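Local structure of cell division control protein Cdc48 (Mycobacterium smegmatis, 5E7P) at residues 30-33 with 34-37; 652-656 with 657-661; 694-697 with 698-702; 706-709 with 710-713. The protein probably binds and hydrolyses ATP through two AAA modules, each of which holds a bound ADP. All coordinates share one frame; numbering follows the deposited sequence.

Contact 1: 30-33 with 34-37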
ATOM      1  N   THR A  30     -17.059  23.660   9.736  1.00 67.05           N
ATOM      2  CA  THR A  30     -17.394  24.903   9.047  1.00 71.05           C
ATOM      3  C   THR A  30     -16.392  25.282   7.956  1.00 72.43           C
ATOM      4  O   THR A  30     -16.675  26.139   7.117  1.00 74.95           O
ATOM      5  CB  THR A  30     -17.524  26.072  10.040  1.00 73.41           C
ATOM      6  OG1 THR A  30     -16.318  26.182  10.808  1.00 72.13           O
ATOM      7  CG2 THR A  30     -18.698  25.844  10.982  1.00 74.78           C
ATOM      8  N   SER A  31     -15.224  24.649   7.970  1.00 69.85           N
ATOM      9  CA  SER A  31     -14.197  24.930   6.972  1.00 69.21           C
ATOM     10  C   SER A  31     -14.505  24.238   5.646  1.00 67.37           C
ATOM     11  O   SER A  31     -14.544  23.010   5.572  1.00 65.77           O
ATOM     12  CB  SER A  31     -12.819  24.502   7.481  1.00 69.06           C
ATOM     13  OG  SER A  31     -11.816  24.765   6.514  1.00 70.46           O
ATOM     14  N   ALA A  32     -14.717  25.034   4.601  1.00 67.68           N
ATOM     15  CA  ALA A  32     -15.047  24.501   3.281  1.00 66.49           C
ATOM     16  C   ALA A  32     -13.883  23.731   2.663  1.00 62.94           C
ATOM     17  O   ALA A  32     -14.088  22.819   1.861  1.00 60.69           O
ATOM     18  CB  ALA A  32     -15.492  25.622   2.353  1.00 68.91           C
ATOM     19  N   LEU A  33     -12.664  24.103   3.040  1.00 61.84           N
ATOM     20  CA  LEU A  33     -11.468  23.453   2.515  1.00 60.44           C
ATOM     21  C   LEU A  33     -11.172  22.140   3.235  1.00 57.43           C
ATOM     22  O   LEU A  33     -10.247  21.416   2.870  1.00 56.14           O
ATOM     23  CB  LEU A  33     -10.263  24.389   2.618  1.00 61.39           C
ATOM     24  CG  LEU A  33     -10.337  25.675   1.792  1.00 63.08           C
ATOM     25  CD1 LEU A  33      -9.079  26.505   1.984  1.00 63.24           C
ATOM     26  CD2 LEU A  33     -10.554  25.353   0.322  1.00 63.25           C
ATOM     27  N   ASP A  34     -11.965  21.837   4.256  1.00 57.29           N
ATOM     28  CA  ASP A  34     -11.770  20.628   5.041  1.00 56.82           C
ATOM     29  C   ASP A  34     -12.969  19.701   4.873  1.00 56.29           C
ATOM     30  O   ASP A  34     -12.962  18.561   5.342  1.00 54.79           O
ATOM     31  CB  ASP A  34     -11.587  20.990   6.518  1.00 58.34           C
ATOM     32  CG  ASP A  34     -10.734  19.982   7.268  1.00 58.05           C
ATOM     33  OD1 ASP A  34      -9.748  19.483   6.685  1.00 56.11           O
ATOM     34  OD2 ASP A  34     -11.048  19.694   8.442  1.00 59.77           O
ATOM     35  N   SER A  35     -13.993  20.196   4.186  1.00 57.63           N
ATOM     36  CA  SER A  35     -15.261  19.487   4.079  1.00 59.79           C
ATOM     37  C   SER A  35     -15.438  18.797   2.732  1.00 60.06           C
ATOM     38  O   SER A  35     -14.817  19.180   1.740  1.00 60.14           O
ATOM     39  CB  SER A  35     -16.426  20.450   4.326  1.00 62.76           C
ATOM     40  OG  SER A  35     -16.439  21.494   3.368  1.00 64.90           O
ATOM     41  N   ARG A  36     -16.291  17.777   2.717  1.00 61.26           N
ATOM     42  CA  ARG A  36     -16.635  17.048   1.500  1.00 64.17           C
ATOM     43  C   ARG A  36     -15.417  16.397   0.845  1.00 62.35           C
ATOM     44  O   ARG A  36     -15.302  16.356  -0.379  1.00 63.30           O
ATOM     45  CB  ARG A  36     -17.375  17.961   0.514  1.00 68.99           C
ATOM     46  CG  ARG A  36     -18.585  17.309  -0.133  1.00 72.18           C
ATOM     47  CD  ARG A  36     -19.385  18.292  -0.976  1.00 76.52           C
ATOM     48  NE  ARG A  36     -20.202  19.186  -0.160  1.00 79.24           N
ATOM     49  CZ  ARG A  36     -21.111  20.022  -0.652  1.00 82.56           C
ATOM     50  NH1 ARG A  36     -21.323  20.078  -1.960  1.00 84.00           N
ATOM     51  NH2 ARG A  36     -21.812  20.799   0.162  1.00 83.72           N
ATOM     52  N   ARG A  37     -14.513  15.887   1.677  1.00 59.80           N
ATOM     53  CA  ARG A  37     -13.310  15.214   1.198  1.00 57.16           C
ATOM     54  C   ARG A  37     -13.159  13.833   1.831  1.00 56.57           C
ATOM     55  O   ARG A  37     -12.129  13.177   1.677  1.00 58.09           O
ATOM     56  CB  ARG A  37     -12.070  16.065   1.481  1.00 54.70           C
ATOM     57  CG  ARG A  37     -11.934  17.279   0.576  1.00 54.31           C
ATOM     58  CD  ARG A  37     -10.915  18.268   1.116  1.00 53.03           C
ATOM     59  NE  ARG A  37     -10.670  19.365   0.183  1.00 54.84           N
ATOM     60  CZ  ARG A  37     -11.441  20.443   0.073  1.00 56.96           C
ATOM     61  NH1 ARG A  37     -12.520  20.569   0.832  1.00 58.77           N
ATOM     62  NH2 ARG A  37     -11.140  21.393  -0.803  1.00 57.14           N
TER
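The backbone oxygen of A32 and the guanidinium group of R37 make the tight part of this turn. R37 NH1 lies 2.9 Å from A32 O, in the carbonyl plane and on a lone pair, though A32 O itself sits 18° out of the guanidinium plane. S35 OG donates to the same oxygen over 3.1 Å, from above the carbonyl plane, so A32 O is gripped by two side chains. The next carbonyl belongs to the same cluster: L33 O hangs 3.1 Å above one face of the R37 guanidinium, offset toward its rim, without bonding to it. A weak bond from R37 NH1 to S35 O, 2.8 Å long, adds a third carbonyl round this group. The R37 chain reaches that far because it runs extended from CG to NE. Within the same turn D34 N donates to S31 O, 3.1 Å apart, closing a type I turn with A32 and L33 at its corners. The turn belongs to the loop that joins strands 22-28 and 39-42 in the CDC48 N-terminal domain, of the double-psi beta-barrel clan. Outside the turn, R37 NE forms a salt bridge with E436 on helix 427-448, the helix where L33 also meets R440 and A443; this joins the loop to what is probably the lid of the first AAA module. The side chains of S31 and A32 are looser: the A32 methyl points away from 34-37 and is exposed, and S31 OG comes no nearer to the D34 side chain than 3.8 Å, to CB. D34 turns its carboxylate from the turn to R41 and N29.

Contact 2: 652-656 with 657-661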
ATOM      1  N   GLU A 652      16.125  -6.852  21.821  1.00 41.18           N
ATOM      2  CA  GLU A 652      15.839  -6.931  23.248  1.00 44.82           C
ATOM      3  C   GLU A 652      14.426  -6.452  23.551  1.00 42.86           C
ATOM      4  O   GLU A 652      13.889  -5.604  22.837  1.00 43.03           O
ATOM      5  CB  GLU A 652      16.838  -6.073  24.032  1.00 50.27           C
ATOM      6  CG  GLU A 652      18.247  -6.634  24.096  1.00 56.00           C
ATOM      7  CD  GLU A 652      18.490  -7.457  25.351  1.00 61.67           C
ATOM      8  OE1 GLU A 652      17.572  -7.543  26.197  1.00 63.48           O
ATOM      9  OE2 GLU A 652      19.601  -8.014  25.491  1.00 63.11           O
ATOM     10  N   PRO A 653      13.813  -6.999  24.611  1.00 40.91           N
ATOM     11  CA  PRO A 653      12.574  -6.412  25.123  1.00 38.38           C
ATOM     12  C   PRO A 653      12.894  -5.037  25.693  1.00 37.51           C
ATOM     13  O   PRO A 653      13.977  -4.858  26.253  1.00 39.20           O
ATOM     14  CB  PRO A 653      12.165  -7.373  26.241  1.00 39.77           C
ATOM     15  CG  PRO A 653      13.429  -8.047  26.651  1.00 41.22           C
ATOM     16  CD  PRO A 653      14.241  -8.170  25.396  1.00 42.14           C
ATOM     17  N   PRO A 654      11.973  -4.075  25.550  1.00 34.10           N
ATOM     18  CA  PRO A 654      12.267  -2.686  25.913  1.00 32.46           C
ATOM     19  C   PRO A 654      12.539  -2.496  27.406  1.00 35.26           C
ATOM     20  O   PRO A 654      11.677  -2.787  28.233  1.00 35.21           O
ATOM     21  CB  PRO A 654      10.990  -1.945  25.505  1.00 29.90           C
ATOM     22  CG  PRO A 654       9.926  -2.971  25.579  1.00 29.71           C
ATOM     23  CD  PRO A 654      10.569  -4.254  25.142  1.00 31.95           C
ATOM     24  N   ASP A 655      13.731  -2.010  27.746  1.00 36.43           N
ATOM     25  CA  ASP A 655      14.051  -1.719  29.139  1.00 37.26           C
ATOM     26  C   ASP A 655      13.471  -0.373  29.558  1.00 37.89           C
ATOM     27  O   ASP A 655      12.660   0.207  28.837  1.00 39.37           O
ATOM     28  CB  ASP A 655      15.562  -1.780  29.401  1.00 37.79           C
ATOM     29  CG  ASP A 655      16.356  -0.754  28.599  1.00 37.36           C
ATOM     30  OD1 ASP A 655      15.758   0.072  27.875  1.00 36.08           O
ATOM     31  OD2 ASP A 655      17.600  -0.775  28.709  1.00 37.69           O
ATOM     32  N   ALA A 656      13.900   0.122  30.716  1.00 36.89           N
ATOM     33  CA  ALA A 656      13.366   1.365  31.268  1.00 37.42           C
ATOM     34  C   ALA A 656      13.540   2.549  30.319  1.00 34.65           C
ATOM     35  O   ALA A 656      12.622   3.356  30.145  1.00 34.74           O
ATOM     36  CB  ALA A 656      14.001   1.662  32.617  1.00 39.41           C
ATOM     37  N   ALA A 657      14.716   2.646  29.705  1.00 31.30           N
ATOM     38  CA  ALA A 657      14.994   3.697  28.730  1.00 30.30           C
ATOM     39  C   ALA A 657      14.093   3.549  27.514  1.00 30.67           C
ATOM     40  O   ALA A 657      13.467   4.506  27.057  1.00 29.13           O
ATOM     41  CB  ALA A 657      16.451   3.649  28.309  1.00 29.42           C
ATOM     42  N   ALA A 658      14.035   2.330  26.997  1.00 33.02           N
ATOM     43  CA  ALA A 658      13.249   2.026  25.812  1.00 34.64           C
ATOM     44  C   ALA A 658      11.753   2.265  26.034  1.00 34.67           C
ATOM     45  O   ALA A 658      11.059   2.771  25.152  1.00 33.86           O
ATOM     46  CB  ALA A 658      13.503   0.598  25.387  1.00 34.03           C
ATOM     47  N   ARG A 659      11.262   1.903  27.215  1.00 34.07           N
ATOM     48  CA  ARG A 659       9.845   2.065  27.533  1.00 33.22           C
ATOM     49  C   ARG A 659       9.440   3.538  27.632  1.00 33.90           C
ATOM     50  O   ARG A 659       8.298   3.894  27.345  1.00 33.97           O
ATOM     51  CB  ARG A 659       9.474   1.310  28.816  1.00 31.25           C
ATOM     52  CG  ARG A 659       9.566  -0.207  28.688  1.00 28.11           C
ATOM     53  CD  ARG A 659       8.914  -0.921  29.867  1.00 27.08           C
ATOM     54  NE  ARG A 659       9.543  -0.595  31.144  1.00 28.21           N
ATOM     55  CZ  ARG A 659      10.558  -1.270  31.677  1.00 29.14           C
ATOM     56  NH1 ARG A 659      11.073  -2.318  31.047  1.00 28.06           N
ATOM     57  NH2 ARG A 659      11.059  -0.898  32.845  1.00 29.51           N
ATOM     58  N   ARG A 660      10.378   4.389  28.037  1.00 33.16           N
ATOM     59  CA  ARG A 660      10.132   5.826  28.068  1.00 33.89           C
ATOM     60  C   ARG A 660       9.860   6.350  26.663  1.00 35.18           C
ATOM     61  O   ARG A 660       8.898   7.085  26.442  1.00 35.32           O
ATOM     62  CB  ARG A 660      11.320   6.567  28.679  1.00 35.84           C
ATOM     63  CG  ARG A 660      11.379   6.535  30.195  1.00 38.02           C
ATOM     64  CD  ARG A 660      12.768   6.902  30.689  1.00 38.99           C
ATOM     65  NE  ARG A 660      12.786   7.233  32.111  1.00 40.11           N
ATOM     66  CZ  ARG A 660      12.835   6.336  33.089  1.00 40.57           C
ATOM     67  NH1 ARG A 660      12.859   5.040  32.811  1.00 40.16           N
ATOM     68  NH2 ARG A 660      12.854   6.736  34.352  1.00 41.40           N
ATOM     69  N   ASP A 661      10.710   5.959  25.716  1.00 35.43           N
ATOM     70  CA  ASP A 661      10.566   6.372  24.322  1.00 36.51           C
ATOM     71  C   ASP A 661       9.245   5.897  23.728  1.00 36.11           C
ATOM     72  O   ASP A 661       8.513   6.671  23.111  1.00 35.31           O
ATOM     73  CB  ASP A 661      11.722   5.829  23.480  1.00 38.57           C
ATOM     74  CG  ASP A 661      13.080   6.257  24.004  1.00 44.65           C
ATOM     75  OD1 ASP A 661      13.145   7.250  24.763  1.00 48.57           O
ATOM     76  OD2 ASP A 661      14.085   5.603  23.653  1.00 44.51           O
TER
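D655 OD1 accepts the backbone N-H of A658 at 3.0 Å and nearly straight, 166° at the hydrogen, with the nitrogen approaching close to the line of the carboxylate C-O bond. The carboxylate is brought over the first turn because CG stands between the backbone N and the carbonyl carbon (chi1 62°). In the same shell D655 O receives R659 N at 2.7 Å, and the P654 and A658 CB atoms pack at 3.6 Å. A656 O is held twice by one residue: R660 N and R660 NH1, each 3.2 Å away, reach it from opposite faces of its carbonyl plane, and the oxygen lies almost in the R660 guanidinium plane. This is the N-cap of helix 656-666, D655 closing its first turn just after the edge strand 645-650 of the second AAA module's parallel sheet, where the chain leaves the nucleotide-binding core for the helical lid as in other AAA modules. The R659 chain, bent at chi3, folds back over the cap and lays one face of its guanidinium above the D655-A656 peptide, with D655 C 3.4 Å from the plane. From there NH1 makes a weak bond to P654 O (2.9 Å, 130°). Helix 678-684 holds both arginines from outside: R659 NE donates to A682 O, and R660 NH2 forms a salt bridge with D683. P654 in turn touches C530 of the ADP site, its side chain about 7 Å from the bound nucleotide at the nearest atoms.

Contact 3: 694-697 with 698-702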
ATOM      1  N   VAL A 694       2.049   0.125  24.399  1.00 30.93           N
ATOM      2  CA  VAL A 694       1.116   0.765  23.476  1.00 33.12           C
ATOM      3  C   VAL A 694      -0.329   0.476  23.882  1.00 35.53           C
ATOM      4  O   VAL A 694      -1.201   1.346  23.789  1.00 38.33           O
ATOM      5  CB  VAL A 694       1.362   0.285  22.022  1.00 24.86           C
ATOM      6  CG1 VAL A 694       0.283   0.803  21.082  1.00 21.38           C
ATOM      7  CG2 VAL A 694       2.745   0.719  21.548  1.00 24.59           C
ATOM      8  N   ALA A 695      -0.572  -0.744  24.351  1.00 33.39           N
ATOM      9  CA  ALA A 695      -1.911  -1.153  24.768  1.00 33.09           C
ATOM     10  C   ALA A 695      -2.303  -0.533  26.107  1.00 34.15           C
ATOM     11  O   ALA A 695      -3.484  -0.313  26.374  1.00 35.52           O
ATOM     12  CB  ALA A 695      -2.007  -2.671  24.834  1.00 31.18           C
ATOM     13  N   LEU A 696      -1.310  -0.257  26.947  1.00 34.39           N
ATOM     14  CA  LEU A 696      -1.564   0.370  28.240  1.00 36.40           C
ATOM     15  C   LEU A 696      -2.014   1.819  28.068  1.00 37.93           C
ATOM     16  O   LEU A 696      -2.838   2.316  28.832  1.00 37.19           O
ATOM     17  CB  LEU A 696      -0.326   0.298  29.137  1.00 36.13           C
ATOM     18  CG  LEU A 696      -0.503   0.847  30.557  1.00 39.12           C
ATOM     19  CD1 LEU A 696      -1.589   0.087  31.301  1.00 40.31           C
ATOM     20  CD2 LEU A 696       0.805   0.810  31.336  1.00 39.83           C
ATOM     21  N   LEU A 697      -1.474   2.492  27.056  1.00 40.11           N
ATOM     22  CA  LEU A 697      -1.857   3.868  26.755  1.00 41.58           C
ATOM     23  C   LEU A 697      -3.231   3.907  26.104  1.00 39.93           C
ATOM     24  O   LEU A 697      -4.043   4.786  26.389  1.00 39.81           O
ATOM     25  CB  LEU A 697      -0.833   4.517  25.824  1.00 43.19           C
ATOM     26  CG  LEU A 697       0.533   4.848  26.422  1.00 44.85           C
ATOM     27  CD1 LEU A 697       1.512   5.207  25.317  1.00 46.04           C
ATOM     28  CD2 LEU A 697       0.409   5.984  27.421  1.00 44.84           C
ATOM     29  N   ARG A 698      -3.466   2.949  25.214  1.00 38.63           N
ATOM     30  CA  ARG A 698      -4.756   2.774  24.560  1.00 39.00           C
ATOM     31  C   ARG A 698      -5.850   2.542  25.596  1.00 37.48           C
ATOM     32  O   ARG A 698      -6.898   3.190  25.567  1.00 37.12           O
ATOM     33  CB  ARG A 698      -4.674   1.586  23.604  1.00 42.51           C
ATOM     34  CG  ARG A 698      -6.004   1.085  23.063  1.00 47.95           C
ATOM     35  CD  ARG A 698      -5.816  -0.311  22.479  1.00 52.56           C
ATOM     36  NE  ARG A 698      -6.910  -0.715  21.604  1.00 58.49           N
ATOM     37  CZ  ARG A 698      -8.015  -1.322  22.023  1.00 63.89           C
ATOM     38  NH1 ARG A 698      -8.173  -1.586  23.314  1.00 65.74           N
ATOM     39  NH2 ARG A 698      -8.962  -1.657  21.154  1.00 64.53           N
ATOM     40  N   GLU A 699      -5.591   1.622  26.518  1.00 35.89           N
ATOM     41  CA  GLU A 699      -6.547   1.299  27.564  1.00 38.54           C
ATOM     42  C   GLU A 699      -6.719   2.462  28.532  1.00 40.56           C
ATOM     43  O   GLU A 699      -7.828   2.732  28.992  1.00 42.56           O
ATOM     44  CB  GLU A 699      -6.109   0.044  28.317  1.00 41.20           C
ATOM     45  CG  GLU A 699      -7.134  -0.475  29.303  1.00 47.10           C
ATOM     46  CD  GLU A 699      -8.444  -0.878  28.642  1.00 52.71           C
ATOM     47  OE1 GLU A 699      -8.425  -1.278  27.455  1.00 53.90           O
ATOM     48  OE2 GLU A 699      -9.495  -0.795  29.315  1.00 55.69           O
ATOM     49  N   SER A 700      -5.621   3.148  28.840  1.00 40.12           N
ATOM     50  CA  SER A 700      -5.664   4.295  29.742  1.00 40.47           C
ATOM     51  C   SER A 700      -6.546   5.399  29.176  1.00 40.67           C
ATOM     52  O   SER A 700      -7.406   5.940  29.874  1.00 41.92           O
ATOM     53  CB  SER A 700      -4.259   4.842  30.007  1.00 39.12           C
ATOM     54  OG  SER A 700      -3.476   3.914  30.738  1.00 39.56           O
ATOM     55  N   ALA A 701      -6.326   5.724  27.907  1.00 39.24           N
ATOM     56  CA  ALA A 701      -7.089   6.769  27.240  1.00 37.72           C
ATOM     57  C   ALA A 701      -8.570   6.413  27.201  1.00 38.06           C
ATOM     58  O   ALA A 701      -9.426   7.265  27.430  1.00 36.66           O
ATOM     59  CB  ALA A 701      -6.555   7.005  25.834  1.00 34.30           C
ATOM     60  N   MET A 702      -8.863   5.148  26.918  1.00 39.30           N
ATOM     61  CA  MET A 702     -10.243   4.673  26.861  1.00 39.07           C
ATOM     62  C   MET A 702     -10.895   4.702  28.241  1.00 41.96           C
ATOM     63  O   MET A 702     -12.070   5.049  28.378  1.00 43.75           O
ATOM     64  CB  MET A 702     -10.305   3.262  26.266  1.00 38.55           C
ATOM     65  CG  MET A 702     -11.700   2.650  26.256  1.00 41.30           C
ATOM     66  SD  MET A 702     -12.883   3.561  25.241  1.00 54.21           S
ATOM     67  CE  MET A 702     -12.633   2.805  23.637  1.00 27.87           C
TER
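L696 O is gripped twice by S700. The backbone N of S700 donates at 2.9 Å as one rung of the helix ladder, and the hydroxyl OG donates to the same oxygen at 2.6 Å, the two donors coming from opposite faces of the carbonyl plane. The hydroxyl can fold back one turn because OG lies beside its own backbone N, anti to the carbonyl carbon (chi1 -67°), and a buried polar group is thereby satisfied within the helix. The neighbouring rungs are plain i to i+4 bonds: R698 N to V694 O at 3.1 Å, E699 N to A695 O at 2.9 Å and A701 N to L697 O at 2.9 Å. Side chains follow the same spacing, with E699 CB resting 3.3 Å from A695 O and A701 CB 3.4 Å from L697 O. All of this lies in helix 690-707 of the lid of the second AAA module, and V694 near its start belongs to the ADP pocket, its side chain about 4 Å from the bound nucleotide at the nearest atoms. The faces of the helix divide the surroundings. L696 and S700 meet A722 of helix 716-725 within the lid, where E699 also touches T725, whereas L697 turns to L663 and A666 of helix 656-666. A701 and M702 press instead on helix 44-50 of the CDC48 N-terminal domain, A701 at A48 and both residues at A49.

Contact 4: 706-709 with 710-713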
ATOM      1  N   ARG A 706     -14.262   7.033  28.945  1.00 46.56           N
ATOM      2  CA  ARG A 706     -15.484   6.447  29.489  1.00 48.31           C
ATOM      3  C   ARG A 706     -15.829   7.030  30.858  1.00 50.67           C
ATOM      4  O   ARG A 706     -17.004   7.226  31.180  1.00 50.99           O
ATOM      5  CB  ARG A 706     -15.371   4.923  29.585  1.00 46.30           C
ATOM      6  CG  ARG A 706     -15.247   4.204  28.252  1.00 42.69           C
ATOM      7  CD  ARG A 706     -15.566   2.726  28.409  1.00 41.16           C
ATOM      8  NE  ARG A 706     -15.189   1.937  27.238  1.00 40.09           N
ATOM      9  CZ  ARG A 706     -15.882   1.899  26.105  1.00 38.49           C
ATOM     10  NH1 ARG A 706     -15.463   1.146  25.098  1.00 34.25           N
ATOM     11  NH2 ARG A 706     -16.991   2.616  25.974  1.00 41.61           N
ATOM     12  N   ARG A 707     -14.802   7.303  31.660  1.00 51.62           N
ATOM     13  CA  ARG A 707     -14.997   7.866  32.992  1.00 55.06           C
ATOM     14  C   ARG A 707     -15.678   9.228  32.926  1.00 58.99           C
ATOM     15  O   ARG A 707     -16.749   9.425  33.498  1.00 60.27           O
ATOM     16  CB  ARG A 707     -13.664   7.980  33.737  1.00 53.23           C
ATOM     17  CG  ARG A 707     -13.782   8.680  35.081  1.00 53.55           C
ATOM     18  CD  ARG A 707     -12.445   8.769  35.800  1.00 52.29           C
ATOM     19  NE  ARG A 707     -11.381   9.255  34.928  1.00 52.42           N
ATOM     20  CZ  ARG A 707     -11.248  10.519  34.536  1.00 53.55           C
ATOM     21  NH1 ARG A 707     -12.121  11.438  34.929  1.00 54.55           N
ATOM     22  NH2 ARG A 707     -10.242  10.863  33.744  1.00 53.08           N
ATOM     23  N   SER A 708     -15.053  10.164  32.223  1.00 62.52           N
ATOM     24  CA  SER A 708     -15.644  11.479  32.012  1.00 67.04           C
ATOM     25  C   SER A 708     -15.230  12.043  30.659  1.00 69.08           C
ATOM     26  O   SER A 708     -14.046  12.262  30.408  1.00 69.40           O
ATOM     27  CB  SER A 708     -15.239  12.441  33.127  1.00 69.01           C
ATOM     28  OG  SER A 708     -15.797  13.724  32.910  1.00 70.90           O
ATOM     29  N   ILE A 709     -16.212  12.271  29.793  1.00 71.33           N
ATOM     30  CA  ILE A 709     -15.962  12.774  28.447  1.00 72.59           C
ATOM     31  C   ILE A 709     -15.389  14.192  28.453  1.00 73.39           C
ATOM     32  O   ILE A 709     -14.455  14.497  27.709  1.00 73.07           O
ATOM     33  CB  ILE A 709     -17.243  12.717  27.585  1.00 74.86           C
ATOM     34  CG1 ILE A 709     -17.464  11.297  27.064  1.00 74.90           C
ATOM     35  CG2 ILE A 709     -17.161  13.682  26.414  1.00 75.34           C
ATOM     36  CD1 ILE A 709     -16.383  10.823  26.115  1.00 73.49           C
ATOM     37  N   ASP A 710     -15.940  15.050  29.306  1.00 74.66           N
ATOM     38  CA  ASP A 710     -15.508  16.443  29.372  1.00 74.73           C
ATOM     39  C   ASP A 710     -14.257  16.624  30.229  1.00 72.56           C
ATOM     40  O   ASP A 710     -13.572  17.642  30.128  1.00 72.76           O
ATOM     41  CB  ASP A 710     -16.643  17.332  29.883  1.00 78.92           C
ATOM     42  CG  ASP A 710     -17.871  17.274  28.993  1.00 81.67           C
ATOM     43  OD1 ASP A 710     -17.914  18.010  27.983  1.00 82.33           O
ATOM     44  OD2 ASP A 710     -18.793  16.490  29.301  1.00 82.65           O
ATOM     45  N   ALA A 711     -13.967  15.639  31.071  1.00 70.94           N
ATOM     46  CA  ALA A 711     -12.737  15.636  31.856  1.00 68.43           C
ATOM     47  C   ALA A 711     -11.823  14.535  31.334  1.00 63.96           C
ATOM     48  O   ALA A 711     -11.460  13.610  32.061  1.00 62.03           O
ATOM     49  CB  ALA A 711     -13.042  15.425  33.330  1.00 69.09           C
ATOM     50  N   ALA A 712     -11.451  14.657  30.064  1.00 62.70           N
ATOM     51  CA  ALA A 712     -10.774  13.586  29.343  1.00 62.39           C
ATOM     52  C   ALA A 712      -9.368  13.262  29.841  1.00 60.48           C
ATOM     53  O   ALA A 712      -8.921  12.125  29.715  1.00 59.67           O
ATOM     54  CB  ALA A 712     -10.744  13.902  27.857  1.00 64.26           C
ATOM     55  N   ASP A 713      -8.681  14.258  30.397  1.00 60.24           N
ATOM     56  CA  ASP A 713      -7.286  14.112  30.827  1.00 59.53           C
ATOM     57  C   ASP A 713      -7.007  12.830  31.614  1.00 57.39           C
ATOM     58  O   ASP A 713      -7.573  12.612  32.687  1.00 59.44           O
ATOM     59  CB  ASP A 713      -6.848  15.328  31.645  1.00 63.13           C
ATOM     60  CG  ASP A 713      -6.679  16.571  30.797  1.00 65.20           C
ATOM     61  OD1 ASP A 713      -7.156  16.573  29.641  1.00 66.01           O
ATOM     62  OD2 ASP A 713      -6.071  17.548  31.290  1.00 65.38           O
TER
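A711 N donates to S708 OG over 3.2 Å, bent to 139°, the sounder of two hydrogen bonds between 706-709 and 710-713; S708 sets its hydroxyl anti to its own backbone N (chi1 179°), its CB pointing toward 710-713. The other is weak: R707 NH2 reaches A711 O at 3.4 Å, and that oxygen stands obliquely to the guanidinium group. The charge of R707 is engaged more firmly elsewhere, since NH2 also forms a salt bridge with D718 of the following helix. The chain bends at chi3 to bring the group back over the loop. S708 is the first residue to leave helical geometry after helix 690-707, and the loop here turns the lid chain toward helix 716-725; the serine grips an N-H three residues on, the same reach a serine uses at a helix N-cap, although no regular helix follows directly. By van der Waals contact, A711 CB lies 3.3 Å from S708 OG and 3.7 Å from S708 CB, and A712 CB sits 3.8 Å from I709 O. A712 is buried against A79 of the N-terminal domain, while D710, A711 and D713 are exposed.

Contacts 1 and 4 are surface turns, whereas contacts 2 and 3 are partly buried and border the second ADP site. Contacts 3 and 4 share helix 690-707, one in its body and one across its C-terminal end, with centres about 14 Å apart. Contact 2, about 17 Å from contact 3 between centres, opens the lid helix on which L697 packs. Contact 1 stands alone in the N-terminal domain, about 19 Å or more from the others between nearest atoms. Arginines fold back on backbone oxygens in contacts 1, 2 and 4, and R37, R660 and R707 also have an acidic partner outside, while R659 has a carbonyl; contact 3 relies on helix bonds and a serine hydroxyl.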